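Local coordinates for protein putative S-adenosyl-L-methionine-dependent Methyltransferase (Methanococcus maripaludis, PDB 3DLC) that binds S-adenosylmethionine in a Rossmann-like methyltransferase fold and probably transfers its methyl group to a substrate not yet established, at residues Ala71-Ser75 against Lys76-Glu80. Residues are numbered along the deposited sequence; the frame is centred on the assembly and turned at random.
With SAM (S-adenosylmethionine), chain C.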
loop_
_atom_site.group_PDB
_atom_site.type_symbol
_atom_site.label_atom_id
_atom_site.label_comp_id
_atom_site.label_asym_id
_atom_site.label_seq_id
_atom_site.Cartn_x
_atom_site.Cartn_y
_atom_site.Cartn_z
ATOM N N ALA A 71 5.014 5.741 7.288
ATOM C CA ALA A 71 5.089 4.382 6.736
ATOM C C ALA A 71 4.747 3.401 7.841
ATOM O O ALA A 71 5.505 3.202 8.782
ATOM C CB ALA A 71 6.482 4.145 6.196
ATOM N N LEU A 72 3.542 2.841 7.751
ATOM C CA LEU A 72 3.000 1.961 8.778
ATOM C C LEU A 72 3.156 0.499 8.368
ATOM O O LEU A 72 2.707 0.091 7.302
ATOM C CB LEU A 72 1.503 2.268 8.932
ATOM C CG LEU A 72 0.736 1.404 9.931
ATOM C CD1 LEU A 72 1.095 1.766 11.370
ATOM C CD2 LEU A 72 -0.779 1.543 9.763
ATOM N N ASP A 73 3.767 -0.297 9.221
ATOM C CA ASP A 73 3.892 -1.731 8.953
ATOM C C ASP A 73 3.895 -2.492 10.267
ATOM O O ASP A 73 4.456 -2.026 11.257
ATOM C CB ASP A 73 5.154 -2.016 8.150
ATOM C CG ASP A 73 5.077 -3.346 7.413
ATOM O OD1 ASP A 73 5.147 -4.408 8.057
ATOM O OD2 ASP A 73 4.918 -3.327 6.162
ATOM N N PHE A 74 3.261 -3.653 10.288
ATOM C CA PHE A 74 3.162 -4.461 11.486
ATOM C C PHE A 74 4.330 -5.380 11.718
ATOM O O PHE A 74 4.380 -6.021 12.771
ATOM C CB PHE A 74 1.789 -5.198 11.591
ATOM C CG PHE A 74 1.632 -6.465 10.774
ATOM C CD1 PHE A 74 2.454 -6.800 9.709
ATOM C CD2 PHE A 74 0.582 -7.305 11.091
ATOM C CE1 PHE A 74 2.221 -7.982 9.004
ATOM C CE2 PHE A 74 0.351 -8.457 10.389
ATOM C CZ PHE A 74 1.170 -8.808 9.339
ATOM N N SER A 75 5.297 -5.406 10.799
ATOM C CA SER A 75 6.458 -6.274 10.915
ATOM C C SER A 75 7.685 -5.495 11.341
ATOM O O SER A 75 8.178 -4.618 10.606
ATOM C CB SER A 75 6.738 -6.988 9.593
ATOM O OG SER A 75 8.027 -7.565 9.656
ATOM N N LYS A 76 8.187 -5.789 12.537
ATOM C CA LYS A 76 9.416 -5.186 13.044
ATOM C C LYS A 76 10.548 -5.387 12.049
ATOM O O LYS A 76 11.404 -4.546 11.888
ATOM C CB LYS A 76 9.816 -5.853 14.378
ATOM C CG LYS A 76 11.120 -5.364 14.950
ATOM C CD LYS A 76 11.056 -3.934 15.285
ATOM C CE LYS A 76 12.300 -3.462 16.028
ATOM N NZ LYS A 76 12.161 -2.036 16.424
ATOM N N HIS A 77 10.593 -6.555 11.406
ATOM C CA HIS A 77 11.670 -6.874 10.456
ATOM C C HIS A 77 11.618 -5.998 9.215
ATOM O O HIS A 77 12.649 -5.524 8.739
ATOM C CB HIS A 77 11.618 -8.330 10.068
ATOM C CG HIS A 77 11.603 -9.192 11.248
ATOM N ND1 HIS A 77 12.699 -9.294 12.060
ATOM C CD2 HIS A 77 10.601 -9.852 11.863
ATOM C CE1 HIS A 77 12.400 -10.060 13.097
ATOM N NE2 HIS A 77 11.125 -10.398 13.006
HETATM N N MSE A 78 10.411 -5.746 8.731
HETATM C CA MSE A 78 10.236 -4.823 7.610
HETATM C C MSE A 78 10.679 -3.432 8.047
HETATM O O MSE A 78 11.346 -2.726 7.304
HETATM C CB MSE A 78 8.779 -4.741 7.174
HETATM C CG MSE A 78 8.250 -5.936 6.443
HETATM SE SE MSE A 78 9.191 -6.091 4.720
HETATM C CE MSE A 78 8.099 -7.470 4.129
ATOM N N ASN A 79 10.283 -3.027 9.246
ATOM C CA ASN A 79 10.570 -1.669 9.702
ATOM C C ASN A 79 12.054 -1.415 9.898
ATOM O O ASN A 79 12.548 -0.315 9.651
ATOM C CB ASN A 79 9.724 -1.308 10.918
ATOM C CG ASN A 79 8.270 -1.148 10.550
ATOM O OD1 ASN A 79 7.959 -0.769 9.416
ATOM N ND2 ASN A 79 7.389 -1.419 11.477
ATOM N N GLU A 80 12.779 -2.449 10.320
ATOM C CA GLU A 80 14.234 -2.317 10.478
ATOM C C GLU A 80 14.875 -2.046 9.121
ATOM O O GLU A 80 15.769 -1.189 8.988
ATOM C CB GLU A 80 14.841 -3.564 11.127
ATOM C CG GLU A 80 14.471 -3.737 12.600
ATOM C CD GLU A 80 14.780 -5.122 13.174
ATOM O OE1 GLU A 80 15.214 -6.020 12.431
ATOM O OE2 GLU A 80 14.571 -5.319 14.386
HETATM N N SAM C . 4.237 -1.853 0.177
HETATM C CA SAM C . 5.528 -2.550 -0.056
HETATM C C SAM C . 5.818 -2.617 -1.530
HETATM O O SAM C . 4.892 -2.451 -2.326
HETATM O OXT SAM C . 6.959 -2.888 -1.887
HETATM C CB SAM C . 5.518 -3.921 0.594
HETATM C CG SAM C . 4.513 -4.890 0.060
HETATM S SD SAM C . 4.651 -6.448 0.959
HETATM C CE SAM C . 4.093 -7.466 -0.380
HETATM C "C5'" SAM C . 3.195 -6.422 2.132
HETATM C "C4'" SAM C . 3.369 -5.704 3.504
HETATM O "O4'" SAM C . 2.164 -5.469 4.305
HETATM C "C3'" SAM C . 4.434 -6.352 4.425
HETATM O "O3'" SAM C . 5.442 -5.417 4.655
HETATM C "C2'" SAM C . 3.640 -6.684 5.690
HETATM O "O2'" SAM C . 4.362 -6.735 6.900
HETATM C "C1'" SAM C . 2.531 -5.619 5.670
HETATM N N9 SAM C . 1.315 -6.001 6.407
HETATM C C8 SAM C . 0.572 -7.143 6.222
HETATM N N7 SAM C . -0.529 -7.128 7.012
HETATM C C5 SAM C . -0.474 -5.964 7.733
HETATM C C6 SAM C . -1.294 -5.416 8.722
HETATM N N6 SAM C . -2.374 -6.028 9.243
HETATM N N1 SAM C . -0.963 -4.192 9.189
HETATM C C2 SAM C . 0.161 -3.534 8.746
HETATM N N3 SAM C . 1.025 -4.057 7.830
HETATM C C4 SAM C . 0.664 -5.243 7.344
HETATM O O HOH W 1 6.768 -7.543 14.261
#
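Ser75 and Met78 meet at the N-cap of helix 76-88, in the turn that follows strand 66-73 of a Rossmann-like beta-alpha-beta unit: Met78 N donates to Ser75 OG over 3.1 Å, and an N-H...O angle of 165° makes this a nearly straight capping bond. A chi1 of 167° turns Ser75 OG away from the residue's own N, beside the carbonyl and over the first helical turn; it also bonds to Phe9 O. Ser75 O accepts Asn79 N at 3.0 Å, the first i to i+4 bond of the helix.

Asp73, the acidic residue that class I methyltransferases place at the end of the second strand, can be followed outward. Its CB rests 3.3 Å from Asn79 OD1. Beyond CG the carboxylate divides its work: OD1 accepts SAM O2' at 2.7 Å and, through its anti lone pair, Ser75 N, closing an Asx turn; OD2 accepts SAM O3' at 2.6 Å and also Gly53 N. Two ribose hydroxyls and two backbone amides thus fix the carboxylate's rotation.

Phe74 carries its ring under the adenine, with SAM C5 3.4 Å above the ring plane and over its centre, while SAM O2' lies at the ring edge. Were the ring cut back to the methyl of an alanine, the adenine would probably lose its stacking partner and be freer to shift. From the helix side, chi1 of Met78, a selenomethionine, sets CG 3.4 Å from SAM O3', and the bend at chi2 then turns SE and the terminal CE, which also comes to 3.4 Å from that hydroxyl oxygen.

Asn79 ties helix back to strand: ND2, also bonded to Gln99 OE1, donates to Asp73 O from 46° above the carbonyl plane, while that oxygen lies close to the plane of the Asn79 amide.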